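N-terminal cyanobactin protease (Planktothrix agardhii NIES-596, PDB 4H6W) is the subtilisin-like serine protease domain of a cyanobactin maturation enzyme, which probably cleaves the precursor peptide of the prenylagaramides. Local coordinates at residues L238-K243 and H288-T293; S231-L236 and L280-A285; A26-I31 and L105-A110. One frame throughout, in Å; residues are numbered along the deposited sequence.

Contact 1 of 3, residues L238-K243 and H288-T293; sequences LSLQIK and HLTGET
Gln-241 and Leu-289 meet with their side chains crossing at about a right angle, the amide end of the glutamine lying against the two methyls of the leucine. Gln-241 CG stands beside the backbone N, anti to the carbonyl carbon (chi1 -63°), and the chain runs on extended, which carries the amide from the flank of helix 223-243 over to the leucine. There NE2 comes to 3.4 Å from Leu-289 CD1, while CG packs 3.9 Å from Leu-289 CD2, so the branched end is touched by both the aliphatic and the polar part of the glutamine. The NE2 approach is a van der Waals contact; the hydrogen bond of the amide is at its other end, where OE1 accepts from the backbone N of Asp-249. With an alanine here, a gap is likely to open beside both methyls of Leu-289 and that backbone N-H to lose its side-chain acceptor. One residue further along segment 288-293, Thr-290 CG2 touches Leu-240 CD2 more loosely, at 4.3 Å. Thr-290 OG1 is bonded to Ile-286 O and takes the N-H of Glu-292 at 3.0 Å from Glu-292 N (158° at the hydrogen), an ST turn directly after helix 282-289. Glu-292 in turn forms a salt bridge with Arg-244, just past the end of helix 223-243. Val-253 touches Gln-241 and Ala-256 touches Leu-289, both from helix 250-259. The contact belongs to a cluster of C-terminal helices in the subtilisin-like fold, where the end of helix 282-289 packs against the end of helix 223-243, which carries the predicted active-site Ser-224 near its start.

Contact 2 of 3, residues S231-L236 and L280-A285; sequences SGVAAL and LNILDA
Val-233 carries the whole contact, offering one methyl to Leu-280, just before helix 282-289, and one to Ile-282, its first residue. The apolar contacts are between methyls, with Val-233 and Ile-282 crossing obliquely: CG2 of Val-233 meets CD1 of Ile-282 at 3.9 Å, and CG1 of Val-233 reaches CD1 of Leu-280 at a looser 4.5 Å. With chi1 at 165° the valine sets CG1 anti to its backbone N and CG2 beside it, which splits the two methyls between the two partners. Ile-282 answers with an extended chain (chi2 -178°) that carries CD1 to the valine. Leu-257 of helix 250-259 touches both Val-233 and Leu-280, and Leu-13 of helix 10-16 touches Ile-282.

No hydrogen bond crosses between the segments. Asn-281 is the N-cap of helix 282-289: its OD1 accepts from the backbone N of Asp-284 at 3.2 Å, nearly straight at the hydrogen (166°), with the donor standing well above the carbonyl plane. Just before the cap, the backbone of Leu-280 bonds to that of Leu-202 in the edge strand 200-204.

The fit of the segments therefore depends on the shapes of three aliphatic side chains, while the polar start of the second helix is served by its own cap.

Contact 3 of 3, residues A26-I31 and L105-A110; sequences AVLDGI and LDLSRA
Segment 26-31, the end of strand 24-28 and the residues that follow it, comes closest to helix 104-116 at Leu-28 and Ala-110, whose CA atoms lie 7.0 Å apart, with no backbone bond between them. Leu-28 spans that distance. Its CG lies beside the backbone N and anti to the carbonyl carbon (chi1 -80°), which sends the branch out from the strand toward the helix. CD2 does most of the touching: it rests 3.4 Å from CB of Ala-110 and, on Leu-107, 3.8 Å from CD1. Leu-28 CG also comes to 3.8 Å from Ala-110 CB, so the alanine methyl meets the CG-CD2 branch, and CD1 of Leu-28 takes no part. Leu-107 crosses Leu-28 at about a right angle; its CG is anti to the backbone N (chi1 177°), bringing CD1 forward although the side chain does not start out toward the strand. Ile-111, the next residue of the helix, touches Leu-28 as well.

This is a helix packed on one face of the parallel sheet in the subtilisin-like alpha/beta fold. Val-27 points to the other face, against Val-68 and Ile-72 of helix 63-73, and the strand's backbone bonds to both neighbouring strands. Immediately after Leu-28 comes Asp-29, predicted to be the aspartate of the charge-relay triad with His-64 and Ser-224. Its OD2 is hydrogen-bonded to His-64 ND1 and also accepts from Gly-30 N at 2.7 Å; the glycine bond meets the carboxylate on its anti side and is likely to hold its rotation.

Away from the strand, the helix has polar ties of its own. Arg-109 NH1 pairs with Asp-106 OD1 in a salt bridge of 3.2 Å, and Ser-108 OG donates to Leu-105 O at 2.7 Å.

Contacts 1 and 2 hold the same two elements, helix 223-243 and helix 282-289, with contact centres about 10 Å apart, whereas contact 3 lies on the opposite side of the chain's centre and joins a sheet strand to its covering helix. All three are largely buried, but contact 2 is nearest the centre and contact 1 farthest from it. The chemistry also differs: contacts 2 and 3 are purely aliphatic across the segments, while contact 1 brings in an amide, and a salt bridge to Arg-244 lies close by. Contact 3 alone includes a predicted triad residue; contacts 1 and 2 lie away from the active site.

Contact 1 of 3, residues L238-K243 and H288-T293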
ATOM      1  N   LEU A 238      13.154  -1.504  -0.026  1.00 32.69           N
ATOM      2  CA  LEU A 238      13.995  -0.571   0.719  1.00 31.87           C
ATOM      3  C   LEU A 238      14.961  -1.330   1.636  1.00 33.38           C
ATOM      4  O   LEU A 238      16.113  -0.922   1.786  1.00 33.91           O
ATOM      5  CB  LEU A 238      13.163   0.441   1.515  1.00 30.87           C
ATOM      6  CG  LEU A 238      12.423   1.546   0.736  1.00 31.63           C
ATOM      7  CD1 LEU A 238      11.346   2.227   1.578  1.00 27.89           C
ATOM      8  CD2 LEU A 238      13.390   2.574   0.149  1.00 29.35           C
ATOM      9  N   SER A 239      14.496  -2.424   2.236  1.00 34.43           N
ATOM     10  CA  SER A 239      15.334  -3.250   3.123  1.00 35.97           C
ATOM     11  C   SER A 239      16.461  -3.895   2.324  1.00 36.42           C
ATOM     12  O   SER A 239      17.590  -4.020   2.819  1.00 34.95           O
ATOM     13  CB  SER A 239      14.507  -4.344   3.798  1.00 36.76           C
ATOM     14  OG  SER A 239      13.387  -3.791   4.478  1.00 42.16           O
ATOM     15  N   LEU A 240      16.135  -4.280   1.083  1.00 34.50           N
ATOM     16  CA  LEU A 240      17.076  -4.902   0.165  1.00 35.07           C
ATOM     17  C   LEU A 240      18.213  -3.937  -0.231  1.00 37.52           C
ATOM     18  O   LEU A 240      19.381  -4.343  -0.344  1.00 40.90           O
ATOM     19  CB  LEU A 240      16.325  -5.422  -1.057  1.00 33.09           C
ATOM     20  CG  LEU A 240      17.144  -6.095  -2.157  1.00 34.16           C
ATOM     21  CD1 LEU A 240      17.760  -7.393  -1.650  1.00 33.01           C
ATOM     22  CD2 LEU A 240      16.279  -6.356  -3.385  1.00 31.75           C
ATOM     23  N   GLN A 241      17.877  -2.663  -0.405  1.00 37.14           N
ATOM     24  CA  GLN A 241      18.886  -1.625  -0.635  1.00 38.90           C
ATOM     25  C   GLN A 241      19.854  -1.504   0.547  1.00 40.05           C
ATOM     26  O   GLN A 241      21.070  -1.376   0.343  1.00 39.96           O
ATOM     27  CB  GLN A 241      18.237  -0.267  -0.918  1.00 37.70           C
ATOM     28  CG  GLN A 241      17.396  -0.210  -2.187  1.00 39.98           C
ATOM     29  CD  GLN A 241      16.923   1.206  -2.502  1.00 42.55           C
ATOM     30  OE1 GLN A 241      16.201   1.819  -1.715  1.00 44.50           O
ATOM     31  NE2 GLN A 241      17.341   1.737  -3.648  1.00 41.19           N
ATOM     32  N   ILE A 242      19.320  -1.526   1.774  1.00 40.08           N
ATOM     33  CA  ILE A 242      20.170  -1.491   2.974  1.00 41.98           C
ATOM     34  C   ILE A 242      21.094  -2.709   2.956  1.00 42.23           C
ATOM     35  O   ILE A 242      22.308  -2.581   3.110  1.00 41.83           O
ATOM     36  CB  ILE A 242      19.380  -1.514   4.305  1.00 41.72           C
ATOM     37  CG1 ILE A 242      18.159  -0.576   4.277  1.00 42.24           C
ATOM     38  CG2 ILE A 242      20.314  -1.234   5.475  1.00 40.24           C
ATOM     39  CD1 ILE A 242      18.282   0.727   5.034  1.00 41.62           C
ATOM     40  N   LYS A 243      20.511  -3.885   2.736  1.00 43.15           N
ATOM     41  CA  LYS A 243      21.274  -5.133   2.681  1.00 45.77           C
ATOM     42  C   LYS A 243      22.471  -5.026   1.729  1.00 47.55           C
ATOM     43  O   LYS A 243      23.543  -5.592   1.988  1.00 45.88           O
ATOM     44  CB  LYS A 243      20.369  -6.288   2.266  1.00 45.08           C
ATOM     45  CG  LYS A 243      20.963  -7.668   2.468  1.00 46.07           C
ATOM     46  CD  LYS A 243      20.096  -8.699   1.759  1.00 50.15           C
ATOM     47  CE  LYS A 243      20.605 -10.114   1.970  1.00 49.46           C
ATOM     48  NZ  LYS A 243      20.430 -10.498   3.387  1.00 53.18           N
ATOM     49  N   HIS A 288      15.098  -3.515 -11.977  1.00 31.63           N
ATOM     50  CA  HIS A 288      15.106  -2.085 -12.240  1.00 31.21           C
ATOM     51  C   HIS A 288      15.728  -1.227 -11.135  1.00 33.21           C
ATOM     52  O   HIS A 288      16.328  -0.194 -11.415  1.00 31.20           O
ATOM     53  CB  HIS A 288      13.696  -1.604 -12.532  1.00 32.29           C
ATOM     54  CG  HIS A 288      13.274  -1.835 -13.946  1.00 33.29           C
ATOM     55  ND1 HIS A 288      12.000  -2.217 -14.287  1.00 34.24           N
ATOM     56  CD2 HIS A 288      13.966  -1.752 -15.105  1.00 34.06           C
ATOM     57  CE1 HIS A 288      11.922  -2.356 -15.597  1.00 36.78           C
ATOM     58  NE2 HIS A 288      13.103  -2.081 -16.117  1.00 36.06           N
ATOM     59  N   LEU A 289      15.570  -1.651  -9.881  1.00 34.84           N
ATOM     60  CA  LEU A 289      16.054  -0.880  -8.745  1.00 33.71           C
ATOM     61  C   LEU A 289      17.530  -1.123  -8.469  1.00 36.39           C
ATOM     62  O   LEU A 289      18.309  -0.182  -8.271  1.00 35.55           O
ATOM     63  CB  LEU A 289      15.236  -1.225  -7.515  1.00 33.09           C
ATOM     64  CG  LEU A 289      15.640  -0.559  -6.200  1.00 33.82           C
ATOM     65  CD1 LEU A 289      15.356   0.938  -6.261  1.00 31.46           C
ATOM     66  CD2 LEU A 289      14.902  -1.239  -5.037  1.00 32.60           C
ATOM     67  N   THR A 290      17.907  -2.390  -8.445  1.00 38.60           N
ATOM     68  CA  THR A 290      19.285  -2.772  -8.180  1.00 44.29           C
ATOM     69  C   THR A 290      19.914  -3.185  -9.501  1.00 48.50           C
ATOM     70  O   THR A 290      19.341  -2.992 -10.579  1.00 54.61           O
ATOM     71  CB  THR A 290      19.339  -3.958  -7.185  1.00 46.64           C
ATOM     72  OG1 THR A 290      18.847  -5.157  -7.813  1.00 43.39           O
ATOM     73  CG2 THR A 290      18.495  -3.653  -5.932  1.00 43.68           C
ATOM     74  N   GLY A 291      21.082  -3.782  -9.463  1.00 48.16           N
ATOM     75  CA  GLY A 291      21.516  -4.369 -10.717  1.00 53.96           C
ATOM     76  C   GLY A 291      20.837  -5.694 -11.045  1.00 49.41           C
ATOM     77  O   GLY A 291      20.693  -6.028 -12.203  1.00 46.06           O
ATOM     78  N   GLU A 292      20.396  -6.413 -10.012  1.00 51.43           N
ATOM     79  CA  GLU A 292      20.311  -7.880 -10.013  1.00 50.83           C
ATOM     80  C   GLU A 292      19.169  -8.508 -10.777  1.00 48.31           C
ATOM     81  O   GLU A 292      18.080  -7.957 -10.833  1.00 45.45           O
ATOM     82  CB  GLU A 292      20.223  -8.401  -8.579  1.00 57.59           C
ATOM     83  CG  GLU A 292      21.389  -8.074  -7.671  1.00 65.09           C
ATOM     84  CD  GLU A 292      21.104  -8.492  -6.235  1.00 75.06           C
ATOM     85  OE1 GLU A 292      21.124  -9.712  -5.946  1.00 78.08           O
ATOM     86  OE2 GLU A 292      20.850  -7.600  -5.396  1.00 76.28           O
ATOM     87  N   THR A 293      19.431  -9.703 -11.308  1.00 51.45           N
ATOM     88  CA  THR A 293      18.417 -10.551 -11.947  1.00 50.59           C
ATOM     89  C   THR A 293      18.190 -11.831 -11.140  1.00 50.13           C
ATOM     90  O   THR A 293      17.208 -11.937 -10.400  1.00 48.52           O
ATOM     91  CB  THR A 293      18.803 -10.906 -13.400  1.00 50.31           C
ATOM     92  OG1 THR A 293      18.906  -9.703 -14.175  1.00 52.04           O
ATOM     93  CG2 THR A 293      17.766 -11.820 -14.038  1.00 46.05           C
TER

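Contact 2 of 3, residues S231-L236 and L280-A285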
ATOM      1  N   SER A 231       2.675  -1.679  -0.555  1.00 28.96           N
ATOM      2  CA  SER A 231       3.394  -1.048   0.560  1.00 29.14           C
ATOM      3  C   SER A 231       4.442  -1.982   1.126  1.00 28.72           C
ATOM      4  O   SER A 231       5.584  -1.576   1.323  1.00 29.29           O
ATOM      5  CB  SER A 231       2.448  -0.602   1.673  1.00 28.98           C
ATOM      6  OG  SER A 231       1.653   0.484   1.243  1.00 29.66           O
ATOM      7  N   GLY A 232       4.047  -3.234   1.380  1.00 27.97           N
ATOM      8  CA  GLY A 232       4.951  -4.243   1.912  1.00 27.10           C
ATOM      9  C   GLY A 232       6.117  -4.526   0.987  1.00 28.77           C
ATOM     10  O   GLY A 232       7.283  -4.555   1.421  1.00 29.72           O
ATOM     11  N   VAL A 233       5.814  -4.726  -0.297  1.00 27.62           N
ATOM     12  CA  VAL A 233       6.866  -4.954  -1.276  1.00 27.60           C
ATOM     13  C   VAL A 233       7.813  -3.758  -1.310  1.00 27.10           C
ATOM     14  O   VAL A 233       9.034  -3.931  -1.274  1.00 27.76           O
ATOM     15  CB  VAL A 233       6.285  -5.256  -2.674  1.00 29.17           C
ATOM     16  CG1 VAL A 233       7.356  -5.128  -3.758  1.00 29.63           C
ATOM     17  CG2 VAL A 233       5.651  -6.635  -2.691  1.00 27.51           C
ATOM     18  N   ALA A 234       7.269  -2.543  -1.358  1.00 25.94           N
ATOM     19  CA  ALA A 234       8.140  -1.361  -1.339  1.00 26.48           C
ATOM     20  C   ALA A 234       9.042  -1.361  -0.107  1.00 26.49           C
ATOM     21  O   ALA A 234      10.211  -0.987  -0.195  1.00 27.56           O
ATOM     22  CB  ALA A 234       7.340  -0.069  -1.430  1.00 27.05           C
ATOM     23  N   ALA A 235       8.513  -1.781   1.041  1.00 26.72           N
ATOM     24  CA  ALA A 235       9.356  -1.886   2.235  1.00 28.73           C
ATOM     25  C   ALA A 235      10.429  -2.977   2.064  1.00 30.36           C
ATOM     26  O   ALA A 235      11.595  -2.767   2.412  1.00 32.26           O
ATOM     27  CB  ALA A 235       8.526  -2.123   3.472  1.00 27.61           C
ATOM     28  N   LEU A 236      10.052  -4.117   1.488  1.00 29.05           N
ATOM     29  CA  LEU A 236      11.037  -5.164   1.219  1.00 28.78           C
ATOM     30  C   LEU A 236      12.148  -4.630   0.345  1.00 30.60           C
ATOM     31  O   LEU A 236      13.322  -4.907   0.577  1.00 32.08           O
ATOM     32  CB  LEU A 236      10.382  -6.389   0.585  1.00 27.29           C
ATOM     33  CG  LEU A 236       9.462  -7.188   1.518  1.00 27.03           C
ATOM     34  CD1 LEU A 236       8.997  -8.464   0.844  1.00 25.65           C
ATOM     35  CD2 LEU A 236      10.182  -7.484   2.839  1.00 26.03           C
ATOM     36  N   LEU A 280       1.820  -5.600 -10.890  1.00 34.01           N
ATOM     37  CA  LEU A 280       2.949  -5.734  -9.977  1.00 34.55           C
ATOM     38  C   LEU A 280       3.859  -6.887 -10.380  1.00 35.15           C
ATOM     39  O   LEU A 280       3.393  -8.015 -10.574  1.00 35.64           O
ATOM     40  CB  LEU A 280       2.449  -5.959  -8.550  1.00 34.28           C
ATOM     41  CG  LEU A 280       3.475  -6.403  -7.505  1.00 34.22           C
ATOM     42  CD1 LEU A 280       4.424  -5.266  -7.148  1.00 32.54           C
ATOM     43  CD2 LEU A 280       2.745  -6.923  -6.272  1.00 33.67           C
ATOM     44  N   ASN A 281       5.152  -6.592 -10.500  1.00 34.16           N
ATOM     45  CA  ASN A 281       6.133  -7.563 -10.968  1.00 33.64           C
ATOM     46  C   ASN A 281       7.393  -7.422 -10.148  1.00 32.39           C
ATOM     47  O   ASN A 281       8.273  -6.618 -10.470  1.00 32.49           O
ATOM     48  CB  ASN A 281       6.427  -7.353 -12.462  1.00 34.97           C
ATOM     49  CG  ASN A 281       7.327  -8.433 -13.059  1.00 36.48           C
ATOM     50  OD1 ASN A 281       8.215  -8.996 -12.401  1.00 37.67           O
ATOM     51  ND2 ASN A 281       7.103  -8.721 -14.325  1.00 37.30           N
ATOM     52  N   ILE A 282       7.469  -8.223  -9.092  1.00 33.41           N
ATOM     53  CA  ILE A 282       8.515  -8.103  -8.075  1.00 34.49           C
ATOM     54  C   ILE A 282       9.929  -8.317  -8.635  1.00 35.66           C
ATOM     55  O   ILE A 282      10.847  -7.521  -8.357  1.00 35.47           O
ATOM     56  CB  ILE A 282       8.250  -9.065  -6.891  1.00 35.27           C
ATOM     57  CG1 ILE A 282       6.894  -8.752  -6.228  1.00 34.64           C
ATOM     58  CG2 ILE A 282       9.394  -9.025  -5.882  1.00 33.70           C
ATOM     59  CD1 ILE A 282       6.580  -9.633  -5.028  1.00 34.52           C
ATOM     60  N   LEU A 283      10.099  -9.381  -9.422  1.00 36.50           N
ATOM     61  CA  LEU A 283      11.428  -9.762  -9.936  1.00 37.08           C
ATOM     62  C   LEU A 283      12.025  -8.664 -10.799  1.00 35.19           C
ATOM     63  O   LEU A 283      13.187  -8.287 -10.631  1.00 34.48           O
ATOM     64  CB  LEU A 283      11.368 -11.085 -10.699  1.00 37.95           C
ATOM     65  CG  LEU A 283      11.135 -12.278  -9.778  1.00 42.55           C
ATOM     66  CD1 LEU A 283      11.118 -13.589 -10.555  1.00 43.62           C
ATOM     67  CD2 LEU A 283      12.197 -12.296  -8.679  1.00 42.23           C
ATOM     68  N   ASP A 284      11.200  -8.138 -11.696  1.00 33.66           N
ATOM     69  CA  ASP A 284      11.580  -7.025 -12.541  1.00 33.65           C
ATOM     70  C   ASP A 284      11.768  -5.716 -11.757  1.00 32.64           C
ATOM     71  O   ASP A 284      12.678  -4.944 -12.073  1.00 31.40           O
ATOM     72  CB  ASP A 284      10.578  -6.883 -13.678  1.00 37.33           C
ATOM     73  CG  ASP A 284      10.602  -8.077 -14.636  1.00 40.23           C
ATOM     74  OD1 ASP A 284      11.518  -8.927 -14.536  1.00 44.76           O
ATOM     75  OD2 ASP A 284       9.705  -8.172 -15.502  1.00 42.36           O
ATOM     76  N   ALA A 285      10.956  -5.494 -10.717  1.00 30.46           N
ATOM     77  CA  ALA A 285      11.167  -4.362  -9.798  1.00 30.64           C
ATOM     78  C   ALA A 285      12.557  -4.372  -9.156  1.00 30.40           C
ATOM     79  O   ALA A 285      13.260  -3.351  -9.122  1.00 30.10           O
ATOM     80  CB  ALA A 285      10.084  -4.327  -8.736  1.00 31.02           C
TER

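Contact 3 of 3, residues A26-I31 and L105-A110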
ATOM      1  N   ALA A  26       3.978   3.402   7.751  1.00 29.48           N
ATOM      2  CA  ALA A  26       2.852   3.937   8.522  1.00 29.25           C
ATOM      3  C   ALA A  26       1.550   3.465   7.904  1.00 28.43           C
ATOM      4  O   ALA A  26       1.400   3.495   6.689  1.00 28.57           O
ATOM      5  CB  ALA A  26       2.898   5.454   8.548  1.00 28.65           C
ATOM      6  N   VAL A  27       0.614   3.018   8.737  1.00 28.96           N
ATOM      7  CA  VAL A  27      -0.702   2.617   8.246  1.00 28.91           C
ATOM      8  C   VAL A  27      -1.730   3.638   8.707  1.00 30.16           C
ATOM      9  O   VAL A  27      -1.994   3.766   9.904  1.00 31.20           O
ATOM     10  CB  VAL A  27      -1.093   1.193   8.691  1.00 29.17           C
ATOM     11  CG1 VAL A  27      -2.489   0.861   8.196  1.00 29.30           C
ATOM     12  CG2 VAL A  27      -0.078   0.159   8.191  1.00 28.24           C
ATOM     13  N   LEU A  28      -2.270   4.394   7.751  1.00 30.57           N
ATOM     14  CA  LEU A  28      -3.285   5.399   8.040  1.00 31.15           C
ATOM     15  C   LEU A  28      -4.651   4.830   7.709  1.00 33.18           C
ATOM     16  O   LEU A  28      -5.037   4.719   6.539  1.00 33.81           O
ATOM     17  CB  LEU A  28      -3.027   6.700   7.270  1.00 30.11           C
ATOM     18  CG  LEU A  28      -1.981   7.658   7.842  1.00 28.99           C
ATOM     19  CD1 LEU A  28      -0.607   7.015   7.996  1.00 28.46           C
ATOM     20  CD2 LEU A  28      -1.894   8.888   6.964  1.00 27.81           C
ATOM     21  N   ASP A  29      -5.372   4.465   8.763  1.00 35.06           N
ATOM     22  CA  ASP A  29      -6.585   3.678   8.644  1.00 34.93           C
ATOM     23  C   ASP A  29      -7.363   3.767   9.957  1.00 34.53           C
ATOM     24  O   ASP A  29      -7.219   4.747  10.698  1.00 33.44           O
ATOM     25  CB  ASP A  29      -6.206   2.231   8.346  1.00 37.63           C
ATOM     26  CG  ASP A  29      -7.262   1.508   7.554  1.00 40.90           C
ATOM     27  OD1 ASP A  29      -7.026   1.318   6.337  1.00 42.07           O
ATOM     28  OD2 ASP A  29      -8.318   1.147   8.140  1.00 39.03           O
ATOM     29  N   GLY A  30      -8.189   2.762  10.243  1.00 32.28           N
ATOM     30  CA  GLY A  30      -8.866   2.681  11.538  1.00 31.64           C
ATOM     31  C   GLY A  30      -7.945   2.114  12.604  1.00 33.72           C
ATOM     32  O   GLY A  30      -6.791   1.740  12.319  1.00 33.02           O
ATOM     33  N   ILE A  31      -8.451   2.053  13.833  1.00 33.92           N
ATOM     34  CA  ILE A  31      -7.717   1.456  14.949  1.00 35.12           C
ATOM     35  C   ILE A  31      -7.461  -0.053  14.759  1.00 34.00           C
ATOM     36  O   ILE A  31      -8.379  -0.825  14.486  1.00 33.26           O
ATOM     37  CB  ILE A  31      -8.403   1.754  16.306  1.00 37.60           C
ATOM     38  CG1 ILE A  31      -8.565   3.273  16.477  1.00 36.72           C
ATOM     39  CG2 ILE A  31      -7.590   1.170  17.463  1.00 37.92           C
ATOM     40  CD1 ILE A  31      -9.319   3.688  17.723  1.00 38.23           C
ATOM     41  N   LEU A 105      -8.650  17.077   5.644  1.00 48.33           N
ATOM     42  CA  LEU A 105      -7.876  17.780   6.679  1.00 48.15           C
ATOM     43  C   LEU A 105      -7.209  16.802   7.645  1.00 44.39           C
ATOM     44  O   LEU A 105      -6.001  16.879   7.866  1.00 46.50           O
ATOM     45  CB  LEU A 105      -8.728  18.818   7.428  1.00 51.09           C
ATOM     46  CG  LEU A 105      -7.989  19.582   8.544  1.00 54.48           C
ATOM     47  CD1 LEU A 105      -6.922  20.529   8.003  1.00 52.78           C
ATOM     48  CD2 LEU A 105      -8.968  20.328   9.443  1.00 56.97           C
ATOM     49  N   ASP A 106      -7.988  15.876   8.191  1.00 42.58           N
ATOM     50  CA  ASP A 106      -7.460  14.831   9.081  1.00 45.28           C
ATOM     51  C   ASP A 106      -6.389  13.957   8.443  1.00 42.97           C
ATOM     52  O   ASP A 106      -5.422  13.573   9.113  1.00 40.66           O
ATOM     53  CB  ASP A 106      -8.582  13.934   9.597  1.00 52.44           C
ATOM     54  CG  ASP A 106      -9.613  14.700  10.398  1.00 62.10           C
ATOM     55  OD1 ASP A 106      -9.291  15.821  10.856  1.00 67.26           O
ATOM     56  OD2 ASP A 106     -10.743  14.189  10.566  1.00 66.60           O
ATOM     57  N   LEU A 107      -6.572  13.629   7.161  1.00 38.96           N
ATOM     58  CA  LEU A 107      -5.614  12.807   6.450  1.00 36.05           C
ATOM     59  C   LEU A 107      -4.286  13.538   6.296  1.00 37.44           C
ATOM     60  O   LEU A 107      -3.215  12.963   6.503  1.00 39.72           O
ATOM     61  CB  LEU A 107      -6.145  12.406   5.077  1.00 34.32           C
ATOM     62  CG  LEU A 107      -5.152  11.600   4.236  1.00 32.18           C
ATOM     63  CD1 LEU A 107      -4.757  10.298   4.947  1.00 29.43           C
ATOM     64  CD2 LEU A 107      -5.720  11.349   2.854  1.00 30.74           C
ATOM     65  N   SER A 108      -4.357  14.807   5.926  1.00 37.39           N
ATOM     66  CA  SER A 108      -3.161  15.605   5.792  1.00 36.03           C
ATOM     67  C   SER A 108      -2.444  15.722   7.143  1.00 35.67           C
ATOM     68  O   SER A 108      -1.213  15.777   7.191  1.00 35.96           O
ATOM     69  CB  SER A 108      -3.505  16.980   5.214  1.00 37.10           C
ATOM     70  OG  SER A 108      -4.139  17.789   6.181  1.00 38.16           O
ATOM     71  N   ARG A 109      -3.201  15.747   8.237  1.00 35.23           N
ATOM     72  CA  ARG A 109      -2.579  15.803   9.559  1.00 37.60           C
ATOM     73  C   ARG A 109      -1.880  14.487   9.867  1.00 37.05           C
ATOM     74  O   ARG A 109      -0.769  14.476  10.395  1.00 38.56           O
ATOM     75  CB  ARG A 109      -3.600  16.106  10.657  1.00 44.09           C
ATOM     76  CG  ARG A 109      -4.080  17.547  10.727  1.00 51.17           C
ATOM     77  CD  ARG A 109      -4.393  17.911  12.167  1.00 60.32           C
ATOM     78  NE  ARG A 109      -5.260  19.080  12.273  1.00 68.59           N
ATOM     79  CZ  ARG A 109      -6.593  19.035  12.290  1.00 74.09           C
ATOM     80  NH1 ARG A 109      -7.235  17.872  12.198  1.00 73.64           N
ATOM     81  NH2 ARG A 109      -7.288  20.163  12.396  1.00 78.74           N
ATOM     82  N   ALA A 110      -2.529  13.375   9.523  1.00 33.57           N
ATOM     83  CA  ALA A 110      -1.960  12.069   9.770  1.00 31.17           C
ATOM     84  C   ALA A 110      -0.682  11.892   8.941  1.00 31.78           C
ATOM     85  O   ALA A 110       0.349  11.448   9.466  1.00 30.68           O
ATOM     86  CB  ALA A 110      -2.975  10.979   9.486  1.00 28.05           C
TER